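PDB 5KLP: Serine/threonine-protein acetyltransferase HopZ1a from Pseudomonas syringae pv. syringae, which acetylates serine, threonine and lysine residues of host proteins, including tubulin, as an inositol hexakisphosphate-dependent YopJ-family effector that impairs host microtubules and immunity. Local coordinates for residues R89-L94 / N159-D164; G252-P257 / M274-G279; F260-A265 / G283-E288. The protein carries 10 engineered substitutions. One frame throughout, in Å; residues are numbered along the deposited sequence.

Contact 1 closes first: residues 89-94, at the start of helix 91-98, meet 159-164 on helix 153-167 after 64 intervening residues that supply three central strands of the mixed sheet, 105-110, 125-130 and 138-143. Contacts 2 and 3 come later and cross. Segment 252-257, just after edge strand 248-251, opens contact 2; 260-265 then opens contact 3; 274-279 closes the former and 283-288 the latter, with helix 267-274 spanned by both. These two touch where Tyr261 OH packs against Ala253. Contact 1 lies about 30 Å, centre to centre, from either, and on the opposite side of the chain's centre from contact 3, which borders the inositol hexakisphosphate.

Contact 1. Residues R89-L94 / N159-D164; sequences RDHYYL and NLTLED. Engineered in segment 89-94: Tyr92 (natural residue Lys), Tyr93 (natural residue Glu).
His91 points its imidazole from the start of helix 91-98 at the flank of helix 153-167, laying one face on Thr161 and turning an edge to Asp164. Over that face sits the backbone of Thr161, with CA nearly over the centroid of the His91 ring and 3.8 Å from it, a CH-pi contact; OG1 of the same threonine lies above the rim. The opposite face has Asp90 OD1 near its rim. At the ring edge, Leu160 CG comes to 3.8 Å from His91 CE1.

The polar bond runs almost within the imidazole plane: His91 NE2 donates to Asp164 OD2 at 2.6 Å and 166°, and OD2 accepts with its anti lone pair, away from the other oxygen; the two flat groups are 31° apart. The ring gets there because His91 CG sits between the backbone N and the carbonyl carbon (chi1 71°). Asp90, the N-cap of helix 91-98, takes engineered Tyr92 N on OD1 at 2.8 Å, while Phe110 of strand 105-110 also packs on His91.

A short, straight bond to a carboxylate fixes the rotation of a buried imidazole and would probably favour its protonated form; nothing marks this pair as catalytic, so it probably serves to join the two helices.

Contact 2. Residues G252-P257 / M274-G279; sequences GADVLP and MKRPDG
OD2 of Asp254 is gripped twice, by Arg228 NH1 in a salt bridge and by Ser225 OG in a hydrogen bond, while OD1 of the same carboxylate faces Arg276 across the contact. Asp254, Arg276 and Asp278 thus form a salt-bridge network. It joins the short, weakly bonded helix after edge strand 248-251 of the mixed sheet to the loop following helix 267-274, away from the catalytic residues and the ligand-binding sites.

The salt bridge between Asp254 OD1 and Arg276 NH2 is modelled at 2.5 Å, which is very short, and the hydrogen bond within it is weak, with an N-H...acceptor angle of only 122°. The carboxylate and guanidinium planes stand 51° apart rather than lying flat together. Arg276 reaches across with CG beside its backbone N and a bend farther out (chi3 81°). This lays the guanidinium over Ala253, whose CB is 4.0 Å from Arg276 NE and sits above the plane toward its rim.

On its own side, Arg276 NH1 meets both oxygens of Asp278, OD1 at 2.8 Å and OD2 through a weak hydrogen bond. Two carboxylates therefore share one guanidinium, which probably eases the mutual repulsion of Asp254 and Asp278. The type I turn from Arg276 to Gly279 brings the Asp278 carboxylate back to the NH1 of this arginine, and Arg280 adds another salt bridge to Asp278 OD2.

At the start of the short helix, Gly252 O accepts from two donors, Leu256 N at 2.8 Å and Val255 N at 3.1 Å.

Contact 3. Residues F260-A265 / G283-E288; sequences FYKHGA and GRVNSE. With IHP (inositol hexakisphosphate), chain D.
Lys262 NZ joins the two segments directly by donating to the backbone carbonyl of Val285, 2.9 Å from NZ to O. The ammonium approaches 33° out of the carbonyl plane. The same NZ also bonds to phosphate oxygen O33 of inositol hexakisphosphate, at 2.7 Å. Lys262 is a site of autocatalytic acetylation, but is unmodified here.

Apolar contact accompanies this bond. The lysine and valine side chains run alongside each other, pointing opposite ways, with Lys262 CG 4.1 Å from Val285 CB; the bend at chi3 then turns the end of the lysine to the carbonyl and the phosphate.

Other phosphate bonds come from both segments. His263 meets the ligand edge-on, NE2 donating to O23 at 3.0 Å and 159°, while its ND1 is held by Ser324 OG, which fixes the ring's rotation. From the other segment, Ser287 N gives a straight bond to O35, 2.9 Å and 171°; Ser287 OG also lies very close to O45.

Within 283-288, weak bonds from Arg284 NE to Asn286 OD1 and O link residues of the loop.

Lys199 and Lys202 of helix 189-202, Arg299 of helix 296-302, and Lys26 and Arg335 of helices 21-36 and 324-340 also contribute to the anion pocket, with His290, while Val285 packs on Leu296 and Phe260 meets Tyr196 edge-to-face.

Contact 1. Residues R89-L94 / N159-D164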
loop_
_atom_site.group_PDB
_atom_site.type_symbol
_atom_site.label_atom_id
_atom_site.label_comp_id
_atom_site.label_asym_id
_atom_site.label_seq_id
_atom_site.Cartn_x
_atom_site.Cartn_y
_atom_site.Cartn_z
ATOM N N ARG A 89 7.839 3.378 13.112
ATOM C CA ARG A 89 8.678 2.184 13.194
ATOM C C ARG A 89 7.923 1.006 13.801
ATOM O O ARG A 89 8.379 -0.134 13.750
ATOM C CB ARG A 89 9.947 2.485 14.006
ATOM N N ASP A 90 6.747 1.287 14.348
ATOM C CA ASP A 90 5.892 0.268 14.951
ATOM C C ASP A 90 4.480 0.852 15.035
ATOM O O ASP A 90 4.341 2.068 15.121
ATOM C CB ASP A 90 6.427 -0.125 16.342
ATOM C CG ASP A 90 5.689 -1.313 16.946
ATOM O OD1 ASP A 90 4.537 -1.140 17.409
ATOM O OD2 ASP A 90 6.278 -2.415 16.978
ATOM N N HIS A 91 3.431 0.022 15.008
ATOM C CA HIS A 91 2.073 0.574 15.087
ATOM C C HIS A 91 1.796 1.225 16.448
ATOM O O HIS A 91 0.873 2.021 16.587
ATOM C CB HIS A 91 1.014 -0.503 14.789
ATOM C CG HIS A 91 0.855 -1.534 15.865
ATOM N ND1 HIS A 91 1.358 -2.811 15.745
ATOM C CD2 HIS A 91 0.227 -1.489 17.065
ATOM C CE1 HIS A 91 1.058 -3.505 16.829
ATOM N NE2 HIS A 91 0.378 -2.726 17.649
ATOM N N TYR A 92 2.619 0.904 17.439
ATOM C CA TYR A 92 2.587 1.594 18.720
ATOM C C TYR A 92 2.614 3.116 18.553
ATOM O O TYR A 92 1.901 3.843 19.261
ATOM C CB TYR A 92 3.775 1.133 19.562
ATOM C CG TYR A 92 3.926 1.766 20.924
ATOM C CD1 TYR A 92 4.472 3.038 21.066
ATOM C CD2 TYR A 92 3.605 1.059 22.081
ATOM C CE1 TYR A 92 4.643 3.611 22.318
ATOM C CE2 TYR A 92 3.784 1.622 23.340
ATOM C CZ TYR A 92 4.304 2.900 23.447
ATOM O OH TYR A 92 4.491 3.468 24.686
ATOM N N TYR A 93 3.441 3.596 17.621
ATOM C CA TYR A 93 3.595 5.035 17.412
ATOM C C TYR A 93 2.442 5.625 16.603
ATOM O O TYR A 93 2.178 6.830 16.678
ATOM C CB TYR A 93 4.938 5.336 16.738
ATOM C CG TYR A 93 6.124 4.977 17.623
ATOM C CD1 TYR A 93 6.381 5.695 18.786
ATOM C CD2 TYR A 93 6.961 3.912 17.311
ATOM C CE1 TYR A 93 7.446 5.374 19.604
ATOM C CE2 TYR A 93 8.034 3.583 18.119
ATOM C CZ TYR A 93 8.269 4.311 19.264
ATOM O OH TYR A 93 9.325 3.982 20.078
ATOM N N LEU A 94 1.744 4.775 15.856
ATOM C CA LEU A 94 0.484 5.185 15.240
ATOM C C LEU A 94 -0.511 5.513 16.336
ATOM O O LEU A 94 -1.188 6.545 16.299
ATOM C CB LEU A 94 -0.072 4.084 14.347
ATOM C CG LEU A 94 -1.490 4.288 13.803
ATOM C CD1 LEU A 94 -1.595 5.564 12.978
ATOM C CD2 LEU A 94 -1.908 3.080 12.978
ATOM N N ASN A 159 -4.010 -8.790 14.120
ATOM C CA ASN A 159 -4.726 -8.879 15.394
ATOM C C ASN A 159 -4.015 -8.122 16.512
ATOM O O ASN A 159 -4.666 -7.530 17.381
ATOM C CB ASN A 159 -4.942 -10.347 15.791
ATOM C CG ASN A 159 -6.202 -10.931 15.153
ATOM O OD1 ASN A 159 -7.186 -10.217 14.955
ATOM N ND2 ASN A 159 -6.170 -12.219 14.818
ATOM N N LEU A 160 -2.682 -8.147 16.508
ATOM C CA LEU A 160 -1.936 -7.375 17.496
ATOM C C LEU A 160 -2.256 -5.878 17.351
ATOM O O LEU A 160 -2.538 -5.198 18.331
ATOM C CB LEU A 160 -0.425 -7.634 17.370
ATOM C CG LEU A 160 0.488 -6.897 18.357
ATOM C CD1 LEU A 160 0.150 -7.290 19.813
ATOM C CD2 LEU A 160 1.962 -7.175 18.065
ATOM N N THR A 161 -2.222 -5.375 16.122
ATOM C CA THR A 161 -2.566 -3.981 15.852
ATOM C C THR A 161 -3.981 -3.652 16.333
ATOM O O THR A 161 -4.202 -2.658 17.031
ATOM C CB THR A 161 -2.439 -3.672 14.347
ATOM O OG1 THR A 161 -1.113 -3.979 13.927
ATOM C CG2 THR A 161 -2.732 -2.189 14.046
ATOM N N LEU A 162 -4.935 -4.507 15.982
ATOM C CA LEU A 162 -6.321 -4.301 16.395
ATOM C C LEU A 162 -6.444 -4.318 17.916
ATOM O O LEU A 162 -7.166 -3.506 18.516
ATOM C CB LEU A 162 -7.231 -5.368 15.775
ATOM C CG LEU A 162 -7.347 -5.359 14.249
ATOM C CD1 LEU A 162 -8.179 -6.541 13.757
ATOM C CD2 LEU A 162 -7.978 -4.053 13.774
ATOM N N GLU A 163 -5.750 -5.257 18.538
ATOM C CA GLU A 163 -5.814 -5.379 19.991
ATOM C C GLU A 163 -5.307 -4.107 20.661
ATOM O O GLU A 163 -5.922 -3.580 21.600
ATOM C CB GLU A 163 -5.004 -6.586 20.449
ATOM C CG GLU A 163 -5.020 -6.817 21.937
ATOM C CD GLU A 163 -4.009 -7.868 22.352
ATOM O OE1 GLU A 163 -2.823 -7.719 21.990
ATOM O OE2 GLU A 163 -4.397 -8.840 23.037
ATOM N N ASP A 164 -4.181 -3.609 20.169
ATOM C CA ASP A 164 -3.587 -2.410 20.730
ATOM C C ASP A 164 -4.474 -1.191 20.475
ATOM O O ASP A 164 -4.673 -0.380 21.369
ATOM C CB ASP A 164 -2.168 -2.203 20.170
ATOM C CG ASP A 164 -1.163 -3.232 20.711
ATOM O OD1 ASP A 164 -1.351 -3.701 21.858
ATOM O OD2 ASP A 164 -0.184 -3.566 20.002
#

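Contact 2. Residues G252-P257 / M274-G279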
loop_
_atom_site.group_PDB
_atom_site.type_symbol
_atom_site.label_atom_id
_atom_site.label_comp_id
_atom_site.label_asym_id
_atom_site.label_seq_id
_atom_site.Cartn_x
_atom_site.Cartn_y
_atom_site.Cartn_z
ATOM N N GLY A 252 -9.979 -5.322 -1.980
ATOM C CA GLY A 252 -9.632 -4.026 -2.545
ATOM C C GLY A 252 -10.472 -3.565 -3.729
ATOM O O GLY A 252 -10.960 -2.436 -3.734
ATOM N N ALA A 253 -10.654 -4.433 -4.724
ATOM C CA ALA A 253 -11.380 -4.058 -5.938
ATOM C C ALA A 253 -12.831 -3.677 -5.667
ATOM O O ALA A 253 -13.427 -2.935 -6.446
ATOM C CB ALA A 253 -11.328 -5.181 -6.961
ATOM N N ASP A 254 -13.397 -4.171 -4.569
ATOM C CA ASP A 254 -14.790 -3.871 -4.241
ATOM C C ASP A 254 -14.999 -2.463 -3.699
ATOM O O ASP A 254 -16.070 -1.897 -3.879
ATOM C CB ASP A 254 -15.338 -4.887 -3.232
ATOM C CG ASP A 254 -15.590 -6.246 -3.859
ATOM O OD1 ASP A 254 -15.924 -6.287 -5.062
ATOM O OD2 ASP A 254 -15.445 -7.271 -3.168
ATOM N N VAL A 255 -13.983 -1.896 -3.050
ATOM C CA VAL A 255 -14.168 -0.631 -2.341
ATOM C C VAL A 255 -13.148 0.467 -2.670
ATOM O O VAL A 255 -13.313 1.604 -2.238
ATOM C CB VAL A 255 -14.145 -0.849 -0.812
ATOM C CG1 VAL A 255 -15.294 -1.752 -0.384
ATOM C CG2 VAL A 255 -12.819 -1.436 -0.373
ATOM N N LEU A 256 -12.097 0.126 -3.407
ATOM C CA LEU A 256 -11.047 1.083 -3.756
ATOM C C LEU A 256 -11.027 1.308 -5.266
ATOM O O LEU A 256 -11.460 0.444 -6.019
ATOM C CB LEU A 256 -9.683 0.578 -3.284
ATOM C CG LEU A 256 -9.497 0.343 -1.785
ATOM C CD1 LEU A 256 -8.093 -0.215 -1.509
ATOM C CD2 LEU A 256 -9.729 1.632 -1.014
ATOM N N PRO A 257 -10.514 2.467 -5.711
ATOM C CA PRO A 257 -10.389 2.750 -7.145
ATOM C C PRO A 257 -9.311 1.909 -7.821
ATOM O O PRO A 257 -8.446 1.350 -7.146
ATOM C CB PRO A 257 -9.989 4.228 -7.185
ATOM C CG PRO A 257 -10.138 4.742 -5.807
ATOM C CD PRO A 257 -10.061 3.594 -4.881
HETATM N N MSE A 274 -10.738 -6.802 -14.732
HETATM C CA MSE A 274 -11.405 -6.111 -15.841
HETATM C C MSE A 274 -12.685 -6.793 -16.302
HETATM O O MSE A 274 -13.474 -6.208 -17.042
HETATM C CB MSE A 274 -10.465 -5.979 -17.035
HETATM C CG MSE A 274 -9.336 -5.000 -16.820
HETATM SE SE MSE A 274 -8.535 -4.513 -18.541
HETATM C CE MSE A 274 -10.020 -3.461 -19.269
ATOM N N LYS A 275 -12.885 -8.030 -15.869
ATOM C CA LYS A 275 -14.066 -8.798 -16.254
ATOM C C LYS A 275 -15.226 -8.546 -15.309
ATOM O O LYS A 275 -16.349 -8.954 -15.574
ATOM C CB LYS A 275 -13.730 -10.292 -16.285
ATOM C CG LYS A 275 -12.866 -10.704 -17.462
ATOM C CD LYS A 275 -13.039 -12.182 -17.819
ATOM C CE LYS A 275 -14.408 -12.731 -17.444
ATOM N NZ LYS A 275 -14.510 -14.187 -17.752
ATOM N N ARG A 276 -14.948 -7.877 -14.197
ATOM C CA ARG A 276 -15.973 -7.602 -13.202
ATOM C C ARG A 276 -17.103 -6.780 -13.816
ATOM O O ARG A 276 -16.861 -5.785 -14.494
ATOM C CB ARG A 276 -15.368 -6.895 -11.980
ATOM C CG ARG A 276 -14.340 -7.761 -11.235
ATOM C CD ARG A 276 -13.554 -6.979 -10.171
ATOM N NE ARG A 276 -14.321 -6.841 -8.938
ATOM C CZ ARG A 276 -14.999 -5.746 -8.620
ATOM N NH1 ARG A 276 -14.984 -4.707 -9.450
ATOM N NH2 ARG A 276 -15.694 -5.688 -7.487
ATOM N N PRO A 277 -18.348 -7.222 -13.595
ATOM C CA PRO A 277 -19.579 -6.630 -14.128
ATOM C C PRO A 277 -19.711 -5.137 -13.848
ATOM O O PRO A 277 -20.239 -4.414 -14.695
ATOM C CB PRO A 277 -20.683 -7.409 -13.411
ATOM C CG PRO A 277 -20.068 -8.723 -13.117
ATOM C CD PRO A 277 -18.617 -8.439 -12.813
ATOM N N ASP A 278 -19.257 -4.684 -12.682
ATOM C CA ASP A 278 -19.424 -3.279 -12.322
ATOM C C ASP A 278 -18.504 -2.369 -13.144
ATOM O O ASP A 278 -18.621 -1.152 -13.087
ATOM C CB ASP A 278 -19.177 -3.071 -10.819
ATOM C CG ASP A 278 -17.755 -3.417 -10.391
ATOM O OD1 ASP A 278 -16.963 -3.901 -11.226
ATOM O OD2 ASP A 278 -17.425 -3.203 -9.204
ATOM N N GLY A 279 -17.591 -2.972 -13.900
ATOM C CA GLY A 279 -16.690 -2.244 -14.781
ATOM C C GLY A 279 -15.712 -1.308 -14.087
ATOM O O GLY A 279 -14.992 -0.548 -14.741
#

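Contact 3. Residues F260-A265 / G283-E288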
loop_
_atom_site.group_PDB
_atom_site.type_symbol
_atom_site.label_atom_id
_atom_site.label_comp_id
_atom_site.label_asym_id
_atom_site.label_seq_id
_atom_site.Cartn_x
_atom_site.Cartn_y
_atom_site.Cartn_z
ATOM N N PHE A 260 -5.342 1.409 -7.190
ATOM C CA PHE A 260 -4.669 0.520 -6.241
ATOM C C PHE A 260 -4.234 -0.795 -6.873
ATOM O O PHE A 260 -3.624 -1.634 -6.213
ATOM C CB PHE A 260 -5.586 0.297 -5.023
ATOM C CG PHE A 260 -5.686 1.517 -4.147
ATOM C CD1 PHE A 260 -6.545 2.558 -4.482
ATOM C CD2 PHE A 260 -4.848 1.660 -3.027
ATOM C CE1 PHE A 260 -6.608 3.707 -3.694
ATOM C CE2 PHE A 260 -4.906 2.796 -2.236
ATOM C CZ PHE A 260 -5.789 3.827 -2.570
ATOM N N TYR A 261 -4.502 -0.963 -8.167
ATOM C CA TYR A 261 -4.115 -2.195 -8.843
ATOM C C TYR A 261 -3.125 -1.972 -9.976
ATOM O O TYR A 261 -2.708 -2.921 -10.631
ATOM C CB TYR A 261 -5.371 -2.943 -9.344
ATOM C CG TYR A 261 -6.057 -3.641 -8.193
ATOM C CD1 TYR A 261 -5.613 -4.884 -7.756
ATOM C CD2 TYR A 261 -7.080 -3.017 -7.478
ATOM C CE1 TYR A 261 -6.193 -5.513 -6.672
ATOM C CE2 TYR A 261 -7.676 -3.641 -6.390
ATOM C CZ TYR A 261 -7.232 -4.892 -5.998
ATOM O OH TYR A 261 -7.793 -5.518 -4.915
ATOM N N LYS A 262 -2.727 -0.722 -10.186
ATOM C CA LYS A 262 -1.799 -0.388 -11.260
ATOM C C LYS A 262 -0.436 -1.101 -11.166
ATOM O O LYS A 262 0.206 -1.360 -12.189
ATOM C CB LYS A 262 -1.570 1.133 -11.293
ATOM C CG LYS A 262 -2.738 1.935 -11.812
ATOM C CD LYS A 262 -2.391 3.407 -11.947
ATOM C CE LYS A 262 -1.465 3.664 -13.148
ATOM N NZ LYS A 262 -1.238 5.129 -13.381
ATOM N N HIS A 263 0.016 -1.401 -9.950
ATOM C CA HIS A 263 1.315 -2.063 -9.768
ATOM C C HIS A 263 1.185 -3.537 -9.414
ATOM O O HIS A 263 2.147 -4.158 -8.958
ATOM C CB HIS A 263 2.119 -1.329 -8.691
ATOM C CG HIS A 263 2.376 0.099 -9.042
ATOM N ND1 HIS A 263 3.159 0.463 -10.115
ATOM C CD2 HIS A 263 1.888 1.249 -8.522
ATOM C CE1 HIS A 263 3.174 1.779 -10.220
ATOM N NE2 HIS A 263 2.411 2.280 -9.265
ATOM N N GLY A 264 -0.010 -4.082 -9.634
ATOM C CA GLY A 264 -0.274 -5.489 -9.410
ATOM C C GLY A 264 0.686 -6.332 -10.227
ATOM O O GLY A 264 0.903 -6.078 -11.413
ATOM N N ALA A 265 1.264 -7.341 -9.593
ATOM C CA ALA A 265 2.236 -8.190 -10.273
ATOM C C ALA A 265 1.564 -9.096 -11.296
ATOM O O ALA A 265 2.109 -9.334 -12.369
ATOM C CB ALA A 265 3.016 -9.019 -9.263
ATOM N N GLY A 283 -11.547 0.665 -16.663
ATOM C CA GLY A 283 -11.351 1.925 -17.359
ATOM C C GLY A 283 -9.896 2.298 -17.564
ATOM O O GLY A 283 -8.995 1.489 -17.361
ATOM N N ARG A 284 -9.677 3.547 -17.956
ATOM C CA ARG A 284 -8.340 4.086 -18.167
ATOM C C ARG A 284 -7.574 4.213 -16.853
ATOM O O ARG A 284 -8.122 4.672 -15.856
ATOM C CB ARG A 284 -8.444 5.448 -18.868
ATOM C CG ARG A 284 -7.115 6.085 -19.189
ATOM C CD ARG A 284 -7.258 7.549 -19.616
ATOM N NE ARG A 284 -6.068 8.017 -20.324
ATOM C CZ ARG A 284 -6.062 8.527 -21.549
ATOM N NH1 ARG A 284 -7.196 8.646 -22.222
ATOM N NH2 ARG A 284 -4.918 8.924 -22.094
ATOM N N VAL A 285 -6.303 3.820 -16.843
ATOM C CA VAL A 285 -5.521 3.931 -15.613
ATOM C C VAL A 285 -4.374 4.941 -15.713
ATOM O O VAL A 285 -3.768 5.276 -14.705
ATOM C CB VAL A 285 -4.948 2.558 -15.176
ATOM C CG1 VAL A 285 -6.090 1.580 -14.859
ATOM C CG2 VAL A 285 -4.009 1.989 -16.229
ATOM N N ASN A 286 -4.097 5.456 -16.907
ATOM C CA ASN A 286 -3.107 6.521 -17.028
ATOM C C ASN A 286 -3.775 7.882 -17.184
ATOM O O ASN A 286 -4.940 7.955 -17.547
ATOM C CB ASN A 286 -2.167 6.265 -18.208
ATOM C CG ASN A 286 -2.867 6.359 -19.548
ATOM O OD1 ASN A 286 -4.080 6.189 -19.646
ATOM N ND2 ASN A 286 -2.099 6.666 -20.589
ATOM N N SER A 287 -3.047 8.960 -16.908
ATOM C CA SER A 287 -3.662 10.284 -16.945
ATOM C C SER A 287 -4.052 10.662 -18.376
ATOM O O SER A 287 -3.495 10.140 -19.347
ATOM C CB SER A 287 -2.724 11.338 -16.362
ATOM O OG SER A 287 -1.565 11.488 -17.166
ATOM N N GLU A 288 -5.007 11.579 -18.494
ATOM C CA GLU A 288 -5.592 11.923 -19.786
ATOM C C GLU A 288 -4.623 12.685 -20.686
ATOM O O GLU A 288 -4.823 12.763 -21.901
ATOM C CB GLU A 288 -6.880 12.721 -19.594
ATOM C CG GLU A 288 -7.966 11.941 -18.860
ATOM C CD GLU A 288 -8.737 10.991 -19.774
ATOM O OE1 GLU A 288 -8.150 10.483 -20.753
ATOM O OE2 GLU A 288 -9.931 10.731 -19.506
HETATM C C1 IHP D . 3.148 10.381 -11.647
HETATM C C2 IHP D . 2.915 8.938 -11.007
HETATM C C3 IHP D . 3.037 7.606 -11.840
HETATM C C4 IHP D . 3.303 7.838 -13.400
HETATM C C5 IHP D . 2.950 9.189 -13.994
HETATM C C6 IHP D . 3.677 10.206 -13.126
HETATM O O11 IHP D . 2.102 11.159 -11.539
HETATM P P1 IHP D . 1.914 12.671 -10.799
HETATM O O21 IHP D . 0.556 12.742 -10.103
HETATM O O31 IHP D . 1.969 13.776 -11.858
HETATM O O41 IHP D . 2.969 13.003 -9.758
HETATM O O12 IHP D . 1.815 8.887 -10.181
HETATM P P2 IHP D . 2.095 8.584 -8.549
HETATM O O22 IHP D . 3.000 9.688 -7.963
HETATM O O32 IHP D . 0.827 8.487 -7.694
HETATM O O42 IHP D . 2.913 7.275 -8.426
HETATM O O13 IHP D . 1.948 6.973 -11.647
HETATM P P3 IHP D . 1.508 5.491 -10.975
HETATM O O23 IHP D . 1.862 5.219 -9.513
HETATM O O33 IHP D . 0.012 5.780 -11.084
HETATM O O43 IHP D . 1.903 4.282 -11.817
HETATM O O14 IHP D . 2.765 6.864 -14.148
HETATM P P4 IHP D . 3.618 5.602 -14.702
HETATM O O24 IHP D . 3.832 4.546 -13.616
HETATM O O34 IHP D . 2.950 4.948 -15.930
HETATM O O44 IHP D . 5.015 6.054 -15.165
HETATM O O15 IHP D . 1.648 9.417 -14.234
HETATM P P5 IHP D . 0.993 9.564 -15.802
HETATM O O25 IHP D . 1.998 9.090 -16.857
HETATM O O35 IHP D . -0.285 8.693 -15.950
HETATM O O45 IHP D . 0.616 11.010 -16.144
HETATM O O16 IHP D . 3.743 11.384 -13.742
HETATM P P6 IHP D . 5.002 12.424 -13.641
HETATM O O26 IHP D . 6.321 11.655 -13.585
HETATM O O36 IHP D . 5.037 13.380 -14.847
HETATM O O46 IHP D . 4.891 13.292 -12.383
#